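PDB 4ODD: lipocalin allergen from Canis lupus familiaris, which probably binds small molecules inside its beta-barrel, as lipocalins generally do, and is a dog dander allergen. Local coordinates for residues T17-S22 against A129-L134; G40-I45 against K49-F54; N75-E80 against N85-I90. All coordinates share one frame; numbering follows the deposited sequence.

Interaction 1 (T17-S22 against A129-L134)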
loop_
_atom_site.group_PDB
_atom_site.type_symbol
_atom_site.label_atom_id
_atom_site.label_comp_id
_atom_site.label_asym_id
_atom_site.label_seq_id
_atom_site.Cartn_x
_atom_site.Cartn_y
_atom_site.Cartn_z
ATOM N N THR A 17 5.712 0.521 5.838
ATOM C CA THR A 17 5.035 1.663 5.237
ATOM C C THR A 17 5.738 2.957 5.629
ATOM O O THR A 17 5.970 3.202 6.806
ATOM C CB THR A 17 3.562 1.777 5.657
ATOM O OG1 THR A 17 2.908 0.514 5.499
ATOM C CG2 THR A 17 2.867 2.833 4.805
ATOM N N LEU A 18 6.067 3.781 4.642
ATOM C CA LEU A 18 6.637 5.101 4.899
ATOM C C LEU A 18 5.586 6.202 4.738
ATOM O O LEU A 18 5.310 6.967 5.676
ATOM C CB LEU A 18 7.818 5.355 3.970
ATOM C CG LEU A 18 9.149 4.744 4.417
ATOM C CD1 LEU A 18 8.936 3.504 5.265
ATOM C CD2 LEU A 18 10.052 4.452 3.239
ATOM N N TYR A 19 4.983 6.281 3.557
ATOM C CA TYR A 19 3.960 7.293 3.315
ATOM C C TYR A 19 2.716 6.687 2.710
ATOM O O TYR A 19 2.785 5.701 1.984
ATOM C CB TYR A 19 4.474 8.376 2.370
ATOM C CG TYR A 19 5.620 9.210 2.895
ATOM C CD1 TYR A 19 5.393 10.473 3.436
ATOM C CD2 TYR A 19 6.926 8.756 2.826
ATOM C CE1 TYR A 19 6.438 11.253 3.906
ATOM C CE2 TYR A 19 7.975 9.529 3.294
ATOM C CZ TYR A 19 7.724 10.772 3.834
ATOM O OH TYR A 19 8.767 11.533 4.299
ATOM N N VAL A 20 1.579 7.293 3.020
ATOM C CA VAL A 20 0.325 7.003 2.346
ATOM C C VAL A 20 -0.383 8.314 2.047
ATOM O O VAL A 20 -0.256 9.289 2.791
ATOM C CB VAL A 20 -0.626 6.140 3.208
ATOM C CG1 VAL A 20 -0.047 4.779 3.439
ATOM C CG2 VAL A 20 -0.907 6.833 4.521
ATOM N N SER A 21 -1.136 8.331 0.955
ATOM C CA SER A 21 -1.997 9.461 0.651
ATOM C C SER A 21 -3.308 8.918 0.139
ATOM O O SER A 21 -3.396 7.754 -0.240
ATOM C CB SER A 21 -1.352 10.411 -0.376
ATOM O OG SER A 21 -1.217 9.813 -1.662
ATOM N N SER A 22 -4.325 9.767 0.136
ATOM C CA SER A 22 -5.646 9.366 -0.312
ATOM C C SER A 22 -6.509 10.574 -0.667
ATOM O O SER A 22 -6.305 11.672 -0.147
ATOM C CB SER A 22 -6.344 8.536 0.769
ATOM O OG SER A 22 -7.622 8.112 0.319
ATOM N N ALA A 129 10.084 11.955 -4.103
ATOM C CA ALA A 129 9.588 12.748 -5.221
ATOM C C ALA A 129 8.653 11.933 -6.107
ATOM O O ALA A 129 7.540 12.363 -6.416
ATOM C CB ALA A 129 10.752 13.298 -6.040
ATOM N N LYS A 130 9.121 10.755 -6.511
ATOM C CA LYS A 130 8.340 9.863 -7.369
ATOM C C LYS A 130 6.991 9.580 -6.727
ATOM O O LYS A 130 5.958 9.515 -7.405
ATOM C CB LYS A 130 9.093 8.551 -7.627
ATOM C CG LYS A 130 9.747 8.452 -9.000
ATOM C CD LYS A 130 10.558 7.167 -9.135
ATOM C CE LYS A 130 11.321 7.113 -10.456
ATOM N NZ LYS A 130 12.257 5.947 -10.535
ATOM N N PHE A 131 7.006 9.430 -5.407
ATOM C CA PHE A 131 5.770 9.215 -4.681
ATOM C C PHE A 131 4.842 10.411 -4.811
ATOM O O PHE A 131 3.717 10.268 -5.287
ATOM C CB PHE A 131 6.020 8.893 -3.212
ATOM C CG PHE A 131 4.759 8.861 -2.388
ATOM C CD1 PHE A 131 3.852 7.821 -2.517
ATOM C CD2 PHE A 131 4.472 9.882 -1.496
ATOM C CE1 PHE A 131 2.690 7.794 -1.760
ATOM C CE2 PHE A 131 3.316 9.860 -0.733
ATOM C CZ PHE A 131 2.425 8.820 -0.860
ATOM N N LYS A 132 5.312 11.584 -4.398
ATOM C CA LYS A 132 4.483 12.788 -4.447
ATOM C C LYS A 132 4.003 13.074 -5.872
ATOM O O LYS A 132 2.856 13.489 -6.101
ATOM C CB LYS A 132 5.236 13.985 -3.862
ATOM C CG LYS A 132 5.675 13.770 -2.421
ATOM C CD LYS A 132 5.850 15.092 -1.664
ATOM C CE LYS A 132 6.275 14.861 -0.208
ATOM N NZ LYS A 132 6.220 16.108 0.626
ATOM N N LYS A 133 4.893 12.828 -6.825
ATOM C CA LYS A 133 4.542 12.931 -8.228
ATOM C C LYS A 133 3.313 12.071 -8.507
ATOM O O LYS A 133 2.293 12.588 -8.957
ATOM C CB LYS A 133 5.720 12.491 -9.098
ATOM C CG LYS A 133 5.489 12.616 -10.605
ATOM C CD LYS A 133 6.740 12.187 -11.385
ATOM C CE LYS A 133 6.462 12.014 -12.872
ATOM N NZ LYS A 133 5.648 10.799 -13.145
ATOM N N LEU A 134 3.410 10.771 -8.223
ATOM C CA LEU A 134 2.285 9.860 -8.425
ATOM C C LEU A 134 1.034 10.374 -7.740
ATOM O O LEU A 134 -0.039 10.440 -8.345
ATOM C CB LEU A 134 2.583 8.452 -7.897
ATOM C CG LEU A 134 1.324 7.570 -7.914
ATOM C CD1 LEU A 134 1.195 6.844 -9.244
ATOM C CD2 LEU A 134 1.295 6.588 -6.748
#
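Tyr19 and Ser21 meet Phe131 where strand segment 17-22 lies against helix segment 129-134. The two axes run almost the same way, at 10° to each other, and come within 10.0 Å. Tyr19 and Phe131 face each other, with CA atoms 8.4 Å apart. Two residues further along the strand and one along the helix, the CA atoms of Ser21 and Lys132 are 8.9 Å apart. The strand is not regular here. Leu18 and Tyr19 both face Leu116, which makes a classic beta bulge.

Phe131 bridges the gap between the backbones. Its CG lies anti to the backbone N (chi1 172°), which drops the ring from the helix onto the strand. The outer end of the ring does the touching. Phe131 CE2 is 3.6 Å from Tyr19 CB. Phe131 CZ lies 4.1 Å from the carbonyl carbon C of Val20, which sits at the ring edge, near the ring plane. CZ also comes within 3.9 Å of Ser21 OG. Tyr19 starts out toward the helix, but its ring then leads away from it. The two aromatic rings meet obliquely, with planes at 36° and centroids 6.0 Å apart. This is van der Waals packing. The Ser21 hydroxyl has its polar partner one turn further along the helix, in a hydrogen bond to Ser135 OG.

Val20 points away from the helix, to the other side of the sheet, and packs on Leu115. The helix thus covers the outside of the barrel wall, as the single long helix of lipocalins does. Phe131 also rests on Ala114 of strand 110-118 and Ile145 of strand 145-147. Both strands pair with strand 13-22, so one phenylalanine packs against three neighbouring strands.

Interaction 2 (G40-I45 against K49-F54); sequences GINVDI and KMLFNF
Ile41 packs against both Met50 and Phe52 on one face of an antiparallel strand pair. Its two branches divide the work. CG1 stands beside the backbone N of Ile41 (chi1 -65°) and meets Phe52 CD1 at 3.8 Å. CG2, on the far side from that N, meets Met50 CE at 3.4 Å. Ile41 and Phe52 run side by side and point the same way, while Met50 crosses Ile41 at a slant. Met50 is bent at its last torsion (chi3 83°), which brings the methyl back to Ile41. Val43 CG2 touches Met50 nearer its backbone, 4.2 Å from Met50 CG.

The other face is more polar. Asn42 and Leu51 lie alongside each other, with their CB atoms 4.0 Å apart. Asn53 CB rests 3.6 Å from Gly40 O, and its ND2 is hydrogen-bonded to Ser66 and Glu64.

Backbone pairs Gly40-Asn53, Asn42-Leu51 and Asp44-Lys49 each make two hydrogen bonds. Leu51 N to Asn42 O, for example, is 2.7 Å. This is a beta hairpin of the lipocalin barrel. The face with Ile41, Val43, Met50 and Phe52 is consistent with the inner face of the barrel, since Phe52 also meets Phe87.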
loop_
_atom_site.group_PDB
_atom_site.type_symbol
_atom_site.label_atom_id
_atom_site.label_comp_id
_atom_site.label_asym_id
_atom_site.label_seq_id
_atom_site.Cartn_x
_atom_site.Cartn_y
_atom_site.Cartn_z
ATOM N N GLY A 40 4.951 -7.455 5.146
ATOM C CA GLY A 40 5.568 -8.110 4.012
ATOM C C GLY A 40 4.631 -8.454 2.883
ATOM O O GLY A 40 3.410 -8.417 3.017
ATOM N N ILE A 41 5.217 -8.793 1.748
ATOM C CA ILE A 41 4.448 -9.249 0.609
ATOM C C ILE A 41 4.978 -10.562 0.051
ATOM O O ILE A 41 6.194 -10.767 -0.054
ATOM C CB ILE A 41 4.474 -8.203 -0.488
ATOM C CG1 ILE A 41 3.763 -6.945 0.003
ATOM C CG2 ILE A 41 3.837 -8.757 -1.750
ATOM C CD1 ILE A 41 4.044 -5.719 -0.842
ATOM N N ASN A 42 4.051 -11.443 -0.313
ATOM C CA ASN A 42 4.395 -12.745 -0.874
ATOM C C ASN A 42 3.803 -12.890 -2.252
ATOM O O ASN A 42 2.593 -12.792 -2.416
ATOM C CB ASN A 42 3.858 -13.867 0.004
ATOM C CG ASN A 42 4.147 -13.646 1.454
ATOM O OD1 ASN A 42 3.532 -12.790 2.099
ATOM N ND2 ASN A 42 5.086 -14.413 1.989
ATOM N N VAL A 43 4.658 -13.118 -3.239
ATOM C CA VAL A 43 4.214 -13.438 -4.593
ATOM C C VAL A 43 4.269 -14.947 -4.889
ATOM O O VAL A 43 5.336 -15.553 -4.842
ATOM C CB VAL A 43 5.086 -12.703 -5.626
ATOM C CG1 VAL A 43 4.499 -12.833 -7.024
ATOM C CG2 VAL A 43 5.231 -11.231 -5.240
ATOM N N ASP A 44 3.122 -15.552 -5.189
ATOM C CA ASP A 44 3.074 -16.958 -5.598
ATOM C C ASP A 44 2.920 -17.001 -7.116
ATOM O O ASP A 44 1.817 -17.181 -7.650
ATOM C CB ASP A 44 1.926 -17.691 -4.896
ATOM C CG ASP A 44 1.896 -19.184 -5.201
ATOM O OD1 ASP A 44 2.605 -19.638 -6.130
ATOM O OD2 ASP A 44 1.136 -19.909 -4.519
ATOM N N ILE A 45 4.071 -16.835 -7.770
ATOM C CA ILE A 45 4.199 -16.570 -9.205
ATOM C C ILE A 45 3.576 -17.605 -10.131
ATOM O O ILE A 45 3.037 -17.248 -11.170
ATOM C CB ILE A 45 5.677 -16.387 -9.605
ATOM C CG1 ILE A 45 6.327 -15.297 -8.736
ATOM C CG2 ILE A 45 5.788 -16.072 -11.095
ATOM C CD1 ILE A 45 7.862 -15.313 -8.717
ATOM N N LYS A 49 -0.954 -15.499 -7.485
ATOM C CA LYS A 49 -1.561 -14.975 -6.259
ATOM C C LYS A 49 -0.567 -14.110 -5.478
ATOM O O LYS A 49 0.637 -14.326 -5.561
ATOM C CB LYS A 49 -2.059 -16.131 -5.377
ATOM C CG LYS A 49 -3.212 -16.950 -5.981
ATOM C CD LYS A 49 -4.564 -16.322 -5.643
ATOM C CE LYS A 49 -5.580 -16.506 -6.769
ATOM N NZ LYS A 49 -6.770 -15.616 -6.575
ATOM N N MET A 50 -1.068 -13.124 -4.741
ATOM C CA MET A 50 -0.223 -12.327 -3.855
ATOM C C MET A 50 -0.799 -12.331 -2.468
ATOM O O MET A 50 -2.018 -12.401 -2.295
ATOM C CB MET A 50 -0.103 -10.886 -4.335
ATOM C CG MET A 50 1.098 -10.627 -5.198
ATOM S SD MET A 50 1.121 -8.935 -5.814
ATOM C CE MET A 50 1.833 -8.064 -4.413
ATOM N N LEU A 51 0.077 -12.250 -1.473
ATOM C CA LEU A 51 -0.373 -12.102 -0.100
ATOM C C LEU A 51 0.219 -10.827 0.519
ATOM O O LEU A 51 1.433 -10.655 0.554
ATOM C CB LEU A 51 -0.004 -13.343 0.726
ATOM C CG LEU A 51 -0.644 -13.366 2.122
ATOM C CD1 LEU A 51 -2.098 -13.818 2.031
ATOM C CD2 LEU A 51 0.133 -14.227 3.099
ATOM N N PHE A 52 -0.638 -9.931 0.987
ATOM C CA PHE A 52 -0.180 -8.741 1.701
ATOM C C PHE A 52 -0.357 -8.949 3.187
ATOM O O PHE A 52 -1.460 -9.252 3.658
ATOM C CB PHE A 52 -0.957 -7.494 1.267
ATOM C CG PHE A 52 -0.842 -7.203 -0.192
ATOM C CD1 PHE A 52 0.092 -6.303 -0.658
ATOM C CD2 PHE A 52 -1.650 -7.867 -1.114
ATOM C CE1 PHE A 52 0.200 -6.056 -2.017
ATOM C CE2 PHE A 52 -1.542 -7.621 -2.471
ATOM C CZ PHE A 52 -0.620 -6.715 -2.918
ATOM N N ASN A 53 0.736 -8.799 3.921
ATOM C CA ASN A 53 0.693 -8.936 5.357
ATOM C C ASN A 53 0.972 -7.579 6.002
ATOM O O ASN A 53 1.982 -6.922 5.691
ATOM C CB ASN A 53 1.696 -9.990 5.798
ATOM C CG ASN A 53 1.765 -10.128 7.295
ATOM O OD1 ASN A 53 2.767 -9.750 7.930
ATOM N ND2 ASN A 53 0.692 -10.660 7.883
ATOM N N PHE A 54 0.071 -7.145 6.884
ATOM C CA PHE A 54 0.171 -5.800 7.436
ATOM C C PHE A 54 -0.694 -5.613 8.664
ATOM O O PHE A 54 -1.569 -6.422 8.945
ATOM C CB PHE A 54 -0.231 -4.780 6.381
ATOM C CG PHE A 54 -1.661 -4.913 5.934
ATOM C CD1 PHE A 54 -2.684 -4.247 6.604
ATOM C CD2 PHE A 54 -1.986 -5.687 4.828
ATOM C CE1 PHE A 54 -4.010 -4.360 6.172
ATOM C CE2 PHE A 54 -3.296 -5.813 4.403
ATOM C CZ PHE A 54 -4.308 -5.154 5.063
#

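Interaction 3 (N75-E80 against N85-I90)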
loop_
_atom_site.group_PDB
_atom_site.type_symbol
_atom_site.label_atom_id
_atom_site.label_comp_id
_atom_site.label_asym_id
_atom_site.label_seq_id
_atom_site.Cartn_x
_atom_site.Cartn_y
_atom_site.Cartn_z
ATOM N N ASN A 75 -0.996 -7.156 -15.242
ATOM C CA ASN A 75 -0.451 -7.002 -13.896
ATOM C C ASN A 75 -1.312 -6.216 -12.913
ATOM O O ASN A 75 -0.795 -5.523 -12.040
ATOM C CB ASN A 75 0.925 -6.349 -13.976
ATOM C CG ASN A 75 1.844 -7.051 -14.943
ATOM O OD1 ASN A 75 1.436 -7.454 -16.040
ATOM N ND2 ASN A 75 3.098 -7.212 -14.540
ATOM N N LEU A 76 -2.623 -6.311 -13.059
ATOM C CA LEU A 76 -3.501 -5.645 -12.124
ATOM C C LEU A 76 -3.800 -6.599 -10.983
ATOM O O LEU A 76 -4.284 -7.716 -11.216
ATOM C CB LEU A 76 -4.794 -5.206 -12.800
ATOM C CG LEU A 76 -5.795 -4.521 -11.867
ATOM C CD1 LEU A 76 -5.243 -3.196 -11.234
ATOM C CD2 LEU A 76 -7.083 -4.271 -12.613
ATOM N N ILE A 77 -3.491 -6.174 -9.755
ATOM C CA ILE A 77 -3.707 -7.035 -8.608
ATOM C C ILE A 77 -5.038 -6.700 -7.988
ATOM O O ILE A 77 -5.314 -5.541 -7.678
ATOM C CB ILE A 77 -2.596 -6.917 -7.567
ATOM C CG1 ILE A 77 -1.250 -7.321 -8.168
ATOM C CG2 ILE A 77 -2.880 -7.841 -6.416
ATOM C CD1 ILE A 77 -0.247 -6.179 -8.259
ATOM N N LYS A 78 -5.864 -7.722 -7.814
ATOM C CA LYS A 78 -7.249 -7.550 -7.393
ATOM C C LYS A 78 -7.461 -8.394 -6.145
ATOM O O LYS A 78 -7.086 -9.571 -6.103
ATOM C CB LYS A 78 -8.192 -8.004 -8.534
ATOM C CG LYS A 78 -9.717 -7.944 -8.245
ATOM C CD LYS A 78 -10.543 -8.386 -9.472
ATOM C CE LYS A 78 -12.035 -7.969 -9.392
ATOM N NZ LYS A 78 -12.692 -7.904 -10.753
ATOM N N GLY A 79 -8.061 -7.806 -5.122
ATOM C CA GLY A 79 -8.264 -8.530 -3.888
ATOM C C GLY A 79 -9.242 -7.841 -2.965
ATOM O O GLY A 79 -9.428 -6.616 -3.040
ATOM N N GLU A 80 -9.869 -8.626 -2.088
ATOM C CA GLU A 80 -10.869 -8.085 -1.185
ATOM C C GLU A 80 -10.246 -7.691 0.136
ATOM O O GLU A 80 -9.499 -8.444 0.743
ATOM C CB GLU A 80 -12.009 -9.078 -0.973
ATOM C CG GLU A 80 -13.298 -8.454 -0.457
ATOM C CD GLU A 80 -14.071 -7.677 -1.537
ATOM O OE1 GLU A 80 -14.969 -6.864 -1.174
ATOM O OE2 GLU A 80 -13.776 -7.885 -2.745
ATOM N N ASN A 85 -10.539 -4.094 -4.388
ATOM C CA ASN A 85 -9.316 -3.350 -4.584
ATOM C C ASN A 85 -8.676 -3.692 -5.911
ATOM O O ASN A 85 -8.589 -4.857 -6.284
ATOM C CB ASN A 85 -8.342 -3.600 -3.438
ATOM C CG ASN A 85 -8.876 -3.137 -2.117
ATOM O OD1 ASN A 85 -8.795 -1.954 -1.787
ATOM N ND2 ASN A 85 -9.430 -4.061 -1.341
ATOM N N TYR A 86 -8.244 -2.659 -6.619
ATOM C CA TYR A 86 -7.529 -2.808 -7.863
ATOM C C TYR A 86 -6.189 -2.121 -7.661
ATOM O O TYR A 86 -6.091 -0.886 -7.558
ATOM C CB TYR A 86 -8.343 -2.208 -9.014
ATOM C CG TYR A 86 -9.710 -2.866 -9.131
ATOM C CD1 TYR A 86 -9.983 -3.793 -10.139
ATOM C CD2 TYR A 86 -10.711 -2.595 -8.205
ATOM C CE1 TYR A 86 -11.227 -4.421 -10.221
ATOM C CE2 TYR A 86 -11.951 -3.215 -8.279
ATOM C CZ TYR A 86 -12.204 -4.118 -9.283
ATOM O OH TYR A 86 -13.430 -4.725 -9.347
ATOM N N PHE A 87 -5.152 -2.948 -7.581
ATOM C CA PHE A 87 -3.864 -2.508 -7.097
ATOM C C PHE A 87 -2.779 -2.652 -8.148
ATOM O O PHE A 87 -2.804 -3.580 -8.972
ATOM C CB PHE A 87 -3.504 -3.302 -5.834
ATOM C CG PHE A 87 -2.225 -2.880 -5.200
ATOM C CD1 PHE A 87 -1.095 -3.681 -5.289
ATOM C CD2 PHE A 87 -2.136 -1.673 -4.523
ATOM C CE1 PHE A 87 0.103 -3.287 -4.700
ATOM C CE2 PHE A 87 -0.944 -1.271 -3.939
ATOM C CZ PHE A 87 0.176 -2.079 -4.025
ATOM N N ARG A 88 -1.815 -1.738 -8.102
ATOM C CA ARG A 88 -0.709 -1.766 -9.037
ATOM C C ARG A 88 0.564 -1.331 -8.353
ATOM O O ARG A 88 0.558 -0.408 -7.552
ATOM C CB ARG A 88 -0.988 -0.854 -10.237
ATOM C CG ARG A 88 -2.037 -1.388 -11.223
ATOM C CD ARG A 88 -2.020 -0.599 -12.541
ATOM N NE ARG A 88 -3.158 -0.884 -13.419
ATOM C CZ ARG A 88 -3.312 -1.998 -14.134
ATOM N NH1 ARG A 88 -2.416 -2.970 -14.075
ATOM N NH2 ARG A 88 -4.382 -2.150 -14.906
ATOM N N ILE A 89 1.659 -2.013 -8.655
ATOM C CA ILE A 89 2.966 -1.522 -8.285
ATOM C C ILE A 89 3.355 -0.496 -9.335
ATOM O O ILE A 89 3.417 -0.810 -10.518
ATOM C CB ILE A 89 3.990 -2.647 -8.308
ATOM C CG1 ILE A 89 3.468 -3.841 -7.513
ATOM C CG2 ILE A 89 5.327 -2.165 -7.752
ATOM C CD1 ILE A 89 3.073 -3.478 -6.121
ATOM N N ILE A 90 3.604 0.731 -8.914
ATOM C CA ILE A 90 4.001 1.771 -9.850
ATOM C C ILE A 90 5.508 1.720 -10.123
ATOM O O ILE A 90 5.958 2.037 -11.222
ATOM C CB ILE A 90 3.649 3.176 -9.314
ATOM C CG1 ILE A 90 2.144 3.299 -9.045
ATOM C CG2 ILE A 90 4.110 4.239 -10.282
ATOM C CD1 ILE A 90 1.297 2.926 -10.229
#
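Leu76 packs between Tyr86 and Arg88 of the opposite strand. With Ile77 and Tyr86 it has the most surface buried in this contact. A chi1 of 179° swings Leu76 CG to the side opposite its own N, and the two methyls part from there. CD1 sits over the centre of the Arg88 guanidinium, 3.7 Å above its plane, and also comes 3.3 Å from Phe87 O. CD2 approaches the edge of the Tyr86 ring, 3.8 Å from Tyr86 CD1. The arginine crosses Leu76 at about a right angle. Arg88 NH1 also makes a weak hydrogen bond to Asp74 O.

Tyr86 and Lys78 share one face of the sheet and run side by side. The extended lysine chain brings its CE 3.5 Å from Tyr86 OH.

Ile77 points to the other face and lies alongside Phe87, with their CD1 atoms 4.0 Å apart. Its backbone pairs with Phe87 through two hydrogen bonds. The first, Ile77 N to Phe87 O, is 2.8 Å long. Further on, Asn85 ND2 bonds to Gly79 O at 3.1 Å, with the oxygen near the amide plane.

The chemistry differs by face. That of Ile77 and Phe87 is mainly apolar, consistent with a barrel lining. It includes buried Asn85, whose amide is satisfied by Gly79 O, Tyr81 O and Asn103. Lys78 and Tyr86 lie on the other, probably outer, face, and the guanidinium of Arg88 covers Leu76 nearby.

All three contacts reach one curled antiparallel sheet. Interactions 2 and 3 are two of its hairpins, separated by strand 62-71, with centres about 12 Å apart. They meet through their apolar faces: Met50 SD lies 3.7 Å from Ile77 CG1, and the rings of Phe52 and Phe87 meet edge-to-face. These residues probably help line the cavity expected of a lipocalin. Interaction 1 packs the helix outside the wall. Its centre is about 21 Å from that of interaction 2, on the opposite side of the chain's centre. It does touch interaction 3, where Leu134 CD1 is 3.7 Å from Ile90 CG1. Both hairpins fall within the chain loop that interaction 1 closes.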